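Local coordinates for protein putative ABC transporter subunit, substrate-binding component (Rhodopseudomonas palustris, PDB 4EVQ) that probably serves as the solute-binding component of an ABC transporter, capturing aromatic acids and here holding p-hydroxybenzoate between its two lobes, at residues K82-L86 and G106-I110; L151-V157 and L205-Y211. All blocks are in the same frame, centred on the assembly; numbering follows the deposited sequence.

Contact 1. Residues K82-L86 and G106-I110; sequences KADVL and GIPTI
The pyrrolidine ring of Pro108 turns one face to residues 82-86, and both Asp84 O and CG2 of Val85 lie over that face. The closest approaches are from CD, 3.4 Å from Asp84 O, and from CB, which reaches CG2 of Val85 at 4.3 Å. Arg314, Asn318 and Met321 of helix 314-322 also pack on the ring. The contact joins the two strands of a beta-alpha-beta unit in which strand 85-88, helix 92-105 and strand 109-111 follow one another, the strands running parallel as neighbours in one sheet. Their first rungs are nearly straight. Leu86 N donates to Pro108 O at 2.9 Å (172° at the hydrogen), and Leu86 O accepts the amide of Ile110, so that both polar backbone atoms of Leu86 are engaged by the facing segment. Where the loops enter the sheet, Ile107 is the main apolar link. With CG1 anti to the backbone N (chi1 -176°) and CD1 extended beyond it, the branch runs alongside the opposite backbone, CD1 touching CB of Ala83 at 4.1 Å and CB of Leu86 at 4.2 Å. The side chains of Leu86 and Thr109 lie side by side and point the same way, both against Met98 and Ala102 of helix 92-105, whereas Val85 and Ile110 pack on Leu300 of helix 288-306. The Thr109 hydroxyl, set beside its own backbone N, turns back to the loop residue two positions earlier: OG1 donates to Ile107 O at 2.8 Å, from 45° above the carbonyl plane. Asn127 ND2 donates to the same oxygen. A valine in place of Thr109 would probably leave Ile107 O without its hydroxyl donor, with Asn127 ND2 the remaining side-chain partner. CA of Thr109 adds a CA-H...O contact to Leu86 O at 3.2 Å.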
loop_
_atom_site.group_PDB
_atom_site.type_symbol
_atom_site.label_atom_id
_atom_site.label_comp_id
_atom_site.label_asym_id
_atom_site.label_seq_id
_atom_site.Cartn_x
_atom_site.Cartn_y
_atom_site.Cartn_z
ATOM N N LYS A 82 -20.625 -4.457 -15.651
ATOM C CA LYS A 82 -19.844 -5.116 -16.714
ATOM C C LYS A 82 -18.472 -4.471 -16.897
ATOM O O LYS A 82 -18.048 -4.174 -18.009
ATOM C CB LYS A 82 -20.647 -5.129 -18.030
ATOM C CG LYS A 82 -22.045 -5.777 -17.870
ATOM C CD LYS A 82 -22.867 -5.699 -19.152
ATOM C CE LYS A 82 -23.182 -4.243 -19.567
ATOM N NZ LYS A 82 -24.347 -4.165 -20.504
ATOM N N ALA A 83 -17.718 -4.336 -15.797
ATOM C CA ALA A 83 -16.415 -3.725 -15.919
ATOM C C ALA A 83 -15.528 -4.582 -16.811
ATOM O O ALA A 83 -15.604 -5.798 -16.801
ATOM C CB ALA A 83 -15.779 -3.626 -14.551
ATOM N N ASP A 84 -14.613 -3.929 -17.501
ATOM C CA ASP A 84 -13.627 -4.629 -18.306
ATOM C C ASP A 84 -12.389 -4.983 -17.501
ATOM O O ASP A 84 -11.660 -5.928 -17.805
ATOM C CB ASP A 84 -13.204 -3.765 -19.505
ATOM C CG ASP A 84 -14.349 -3.520 -20.489
ATOM O OD1 ASP A 84 -14.930 -4.522 -20.985
ATOM O OD2 ASP A 84 -14.651 -2.336 -20.742
ATOM N N VAL A 85 -12.132 -4.169 -16.476
ATOM C CA VAL A 85 -10.959 -4.303 -15.593
ATOM C C VAL A 85 -11.417 -3.890 -14.224
ATOM O O VAL A 85 -12.303 -3.041 -14.114
ATOM C CB VAL A 85 -9.803 -3.342 -16.039
ATOM C CG1 VAL A 85 -8.597 -3.371 -15.063
ATOM C CG2 VAL A 85 -9.344 -3.698 -17.492
ATOM N N LEU A 86 -10.853 -4.524 -13.203
ATOM C CA LEU A 86 -11.159 -4.220 -11.809
ATOM C C LEU A 86 -9.907 -3.764 -11.065
ATOM O O LEU A 86 -8.870 -4.418 -11.133
ATOM C CB LEU A 86 -11.718 -5.462 -11.125
ATOM C CG LEU A 86 -12.020 -5.409 -9.636
ATOM C CD1 LEU A 86 -13.117 -4.419 -9.340
ATOM C CD2 LEU A 86 -12.440 -6.802 -9.190
ATOM N N GLY A 106 -11.967 -14.204 -13.813
ATOM C CA GLY A 106 -10.946 -13.997 -14.813
ATOM C C GLY A 106 -10.730 -12.555 -15.259
ATOM O O GLY A 106 -9.806 -12.267 -15.973
ATOM N N ILE A 107 -11.603 -11.636 -14.862
ATOM C CA ILE A 107 -11.431 -10.240 -15.191
ATOM C C ILE A 107 -10.019 -9.739 -14.763
ATOM O O ILE A 107 -9.534 -10.034 -13.645
ATOM C CB ILE A 107 -12.521 -9.370 -14.485
ATOM C CG1 ILE A 107 -12.439 -7.906 -14.890
ATOM C CG2 ILE A 107 -12.406 -9.507 -12.948
ATOM C CD1 ILE A 107 -13.691 -7.099 -14.428
ATOM N N PRO A 108 -9.351 -8.949 -15.624
ATOM C CA PRO A 108 -8.040 -8.396 -15.189
ATOM C C PRO A 108 -8.253 -7.554 -13.955
ATOM O O PRO A 108 -9.125 -6.681 -13.908
ATOM C CB PRO A 108 -7.621 -7.533 -16.378
ATOM C CG PRO A 108 -8.323 -8.216 -17.605
ATOM C CD PRO A 108 -9.662 -8.608 -17.033
ATOM N N THR A 109 -7.450 -7.851 -12.938
ATOM C CA THR A 109 -7.619 -7.280 -11.582
ATOM C C THR A 109 -6.290 -6.776 -11.061
ATOM O O THR A 109 -5.316 -7.526 -11.005
ATOM C CB THR A 109 -8.177 -8.352 -10.647
ATOM O OG1 THR A 109 -9.442 -8.781 -11.133
ATOM C CG2 THR A 109 -8.352 -7.825 -9.230
ATOM N N ILE A 110 -6.260 -5.522 -10.643
ATOM C CA ILE A 110 -5.062 -4.923 -10.075
ATOM C C ILE A 110 -5.388 -4.383 -8.673
ATOM O O ILE A 110 -6.290 -3.591 -8.508
ATOM C CB ILE A 110 -4.516 -3.784 -10.985
ATOM C CG1 ILE A 110 -4.346 -4.274 -12.422
ATOM C CG2 ILE A 110 -3.272 -3.168 -10.373
ATOM C CD1 ILE A 110 -4.116 -3.128 -13.409
#

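Contact 2. Residues L151-V157 and L205-Y211; sequences LKKAVTV and LKPDCVY
Strands 153-157 and 209-211 run parallel, their short axes 4.7 Å apart at closest and turned 33° against each other, with Ala154, Val155 and Thr156 opposite Cys209, Val210 and Tyr211. A regular ladder joins them: Val155 N donates to Cys209 O, Val155 O accepts Tyr211 N at 3.0 Å, and Val157 N donates to Tyr211 O. At the entry to the ladder Lys153 O takes the amide of Asp208 at 2.8 Å and a weak bond from Cys209 N. The Asp208 carboxylate then closes this end. A chi1 of 66° places its CG between the backbone N and the carbonyl carbon, and the two oxygens reach across to consecutive amides: OD2 accepts Lys152 N at 2.9 Å through its syn lone pair, while Lys153 N approaches OD1, also at 2.9 Å, from 44° above the carboxylate plane. Lys153 itself runs extended past CA of Pro207, and its NZ donates to Lys206 O at 2.9 Å and weakly to Leu205 O, tying the strand to the backbone of Leu205 and Lys206, where the chain turns toward strand 209-213. Apolar groups sort onto two faces. CB of Ala154 touches SG of Cys209 at 3.7 Å, and CG2 of Thr156 lies obliquely against the Tyr211 ring; helices 135-148 and 162-177 cover this side, where Phe171 stacks with Tyr211. The hydroxyl of Thr156 turns to Asp185. On the other face CG2 of Val155 fits against CG of Pro207 at 3.7 Å and also meets Leu205, as Val157 meets Val210. Strand 153-159 thus sits between strands 181-188 and 209-213, the 2-1-3 order of parallel strands with packed helices that marks the Rossmann-like alpha/beta lobes of leucine-binding-type periplasmic binding proteins.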
loop_
_atom_site.group_PDB
_atom_site.type_symbol
_atom_site.label_atom_id
_atom_site.label_comp_id
_atom_site.label_asym_id
_atom_site.label_seq_id
_atom_site.Cartn_x
_atom_site.Cartn_y
_atom_site.Cartn_z
ATOM N N LEU A 151 18.102 -1.974 18.162
ATOM C CA LEU A 151 16.960 -2.087 19.048
ATOM C C LEU A 151 16.688 -3.525 19.454
ATOM O O LEU A 151 16.956 -4.459 18.699
ATOM C CB LEU A 151 15.733 -1.525 18.321
ATOM C CG LEU A 151 15.880 -0.039 18.034
ATOM C CD1 LEU A 151 14.859 0.373 17.029
ATOM C CD2 LEU A 151 15.789 0.854 19.282
ATOM N N LYS A 152 16.143 -3.704 20.654
ATOM C CA LYS A 152 16.108 -5.010 21.287
ATOM C C LYS A 152 14.807 -5.365 22.001
ATOM O O LYS A 152 14.605 -6.509 22.382
ATOM C CB LYS A 152 17.264 -5.124 22.355
ATOM C CG LYS A 152 18.703 -4.847 21.887
ATOM C CD LYS A 152 19.719 -5.375 22.913
ATOM C CE LYS A 152 19.358 -4.976 24.359
ATOM N NZ LYS A 152 20.257 -5.601 25.413
ATOM N N LYS A 153 13.940 -4.378 22.256
ATOM C CA LYS A 153 12.821 -4.591 23.169
ATOM C C LYS A 153 11.622 -3.757 22.698
ATOM O O LYS A 153 11.500 -2.593 23.037
ATOM C CB LYS A 153 13.218 -4.172 24.580
ATOM C CG LYS A 153 12.149 -4.403 25.643
ATOM C CD LYS A 153 12.581 -3.818 27.009
ATOM C CE LYS A 153 11.521 -3.973 28.055
ATOM N NZ LYS A 153 11.877 -3.286 29.369
ATOM N N ALA A 154 10.738 -4.382 21.904
ATOM C CA ALA A 154 9.694 -3.648 21.234
ATOM C C ALA A 154 8.327 -3.876 21.834
ATOM O O ALA A 154 8.036 -4.949 22.382
ATOM C CB ALA A 154 9.621 -4.091 19.757
ATOM N N VAL A 155 7.486 -2.862 21.725
ATOM C CA VAL A 155 6.041 -3.046 21.846
ATOM C C VAL A 155 5.427 -2.703 20.487
ATOM O O VAL A 155 5.866 -1.755 19.836
ATOM C CB VAL A 155 5.437 -2.108 22.913
ATOM C CG1 VAL A 155 3.894 -2.106 22.882
ATOM C CG2 VAL A 155 5.932 -2.478 24.283
ATOM N N THR A 156 4.433 -3.486 20.049
ATOM C CA THR A 156 3.722 -3.181 18.812
ATOM C C THR A 156 2.332 -2.623 19.120
ATOM O O THR A 156 1.739 -2.959 20.175
ATOM C CB THR A 156 3.568 -4.381 17.881
ATOM O OG1 THR A 156 2.650 -5.292 18.444
ATOM C CG2 THR A 156 4.889 -5.058 17.624
ATOM N N VAL A 157 1.846 -1.736 18.268
ATOM C CA VAL A 157 0.497 -1.230 18.424
ATOM C C VAL A 157 -0.109 -1.031 17.023
ATOM O O VAL A 157 0.515 -0.416 16.141
ATOM C CB VAL A 157 0.478 0.044 19.288
ATOM C CG1 VAL A 157 1.313 1.121 18.716
ATOM C CG2 VAL A 157 -0.935 0.500 19.539
ATOM N N LEU A 205 5.677 -0.476 30.141
ATOM C CA LEU A 205 6.448 -1.630 29.686
ATOM C C LEU A 205 7.912 -1.313 29.410
ATOM O O LEU A 205 8.709 -2.229 29.220
ATOM C CB LEU A 205 5.819 -2.207 28.396
ATOM C CG LEU A 205 4.461 -2.887 28.645
ATOM C CD1 LEU A 205 3.675 -3.013 27.348
ATOM C CD2 LEU A 205 4.629 -4.270 29.295
ATOM N N LYS A 206 8.232 -0.026 29.324
ATOM C CA LYS A 206 9.603 0.459 29.139
ATOM C C LYS A 206 10.356 -0.227 27.982
ATOM O O LYS A 206 11.513 -0.661 28.127
ATOM C CB LYS A 206 10.418 0.321 30.444
ATOM C CG LYS A 206 9.821 1.108 31.573
ATOM C CD LYS A 206 10.612 0.913 32.889
ATOM C CE LYS A 206 9.901 1.571 34.081
ATOM N NZ LYS A 206 10.729 1.476 35.290
ATOM N N PRO A 207 9.724 -0.283 26.799
ATOM C CA PRO A 207 10.462 -0.785 25.645
ATOM C C PRO A 207 11.525 0.207 25.159
ATOM O O PRO A 207 11.506 1.378 25.554
ATOM C CB PRO A 207 9.345 -0.941 24.593
ATOM C CG PRO A 207 8.429 0.203 24.882
ATOM C CD PRO A 207 8.393 0.239 26.415
ATOM N N ASP A 208 12.431 -0.251 24.300
ATOM C CA ASP A 208 13.344 0.668 23.653
ATOM C C ASP A 208 12.886 1.161 22.284
ATOM O O ASP A 208 13.534 2.003 21.668
ATOM C CB ASP A 208 14.781 0.122 23.592
ATOM C CG ASP A 208 14.962 -1.099 22.708
ATOM O OD1 ASP A 208 14.050 -1.510 21.964
ATOM O OD2 ASP A 208 16.071 -1.683 22.698
ATOM N N CYS A 209 11.702 0.697 21.880
ATOM C CA CYS A 209 11.079 1.195 20.646
ATOM C C CYS A 209 9.628 0.739 20.610
ATOM O O CYS A 209 9.217 -0.216 21.250
ATOM C CB CYS A 209 11.815 0.646 19.399
ATOM S SG CYS A 209 11.909 -1.164 19.303
ATOM N N VAL A 210 8.882 1.423 19.744
ATOM C CA VAL A 210 7.500 1.090 19.421
ATOM C C VAL A 210 7.402 0.923 17.909
ATOM O O VAL A 210 7.938 1.740 17.152
ATOM C CB VAL A 210 6.539 2.171 19.908
ATOM C CG1 VAL A 210 5.125 1.902 19.403
ATOM C CG2 VAL A 210 6.545 2.241 21.435
ATOM N N TYR A 211 6.738 -0.153 17.512
ATOM C CA TYR A 211 6.386 -0.409 16.114
ATOM C C TYR A 211 4.881 -0.224 15.972
ATOM O O TYR A 211 4.123 -0.920 16.631
ATOM C CB TYR A 211 6.755 -1.838 15.738
ATOM C CG TYR A 211 6.323 -2.327 14.365
ATOM C CD1 TYR A 211 7.101 -2.080 13.259
ATOM C CD2 TYR A 211 5.182 -3.085 14.193
ATOM C CE1 TYR A 211 6.730 -2.564 12.023
ATOM C CE2 TYR A 211 4.795 -3.568 12.950
ATOM C CZ TYR A 211 5.586 -3.326 11.894
ATOM O OH TYR A 211 5.254 -3.845 10.639
#

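Contact 1 and contact 2 belong to different sheets, on opposite sides of the chain's centre: their centres are 42 Å apart and their nearest atoms about 22 Å. Each pairs neighbouring parallel strands, one in each lobe of the bilobed binding protein, and contact 1 closes along the chain before contact 2 opens. The bound p-hydroxybenzoate lies between them. It comes within about 14 Å of the Ile110 side chain in contact 1 and about 10 Å of the Tyr211 side chain in contact 2, so neither contact touches the ligand. In both, the paired strands lie inside their sheet and not at its edge, in the lobes that flank the ligand cleft.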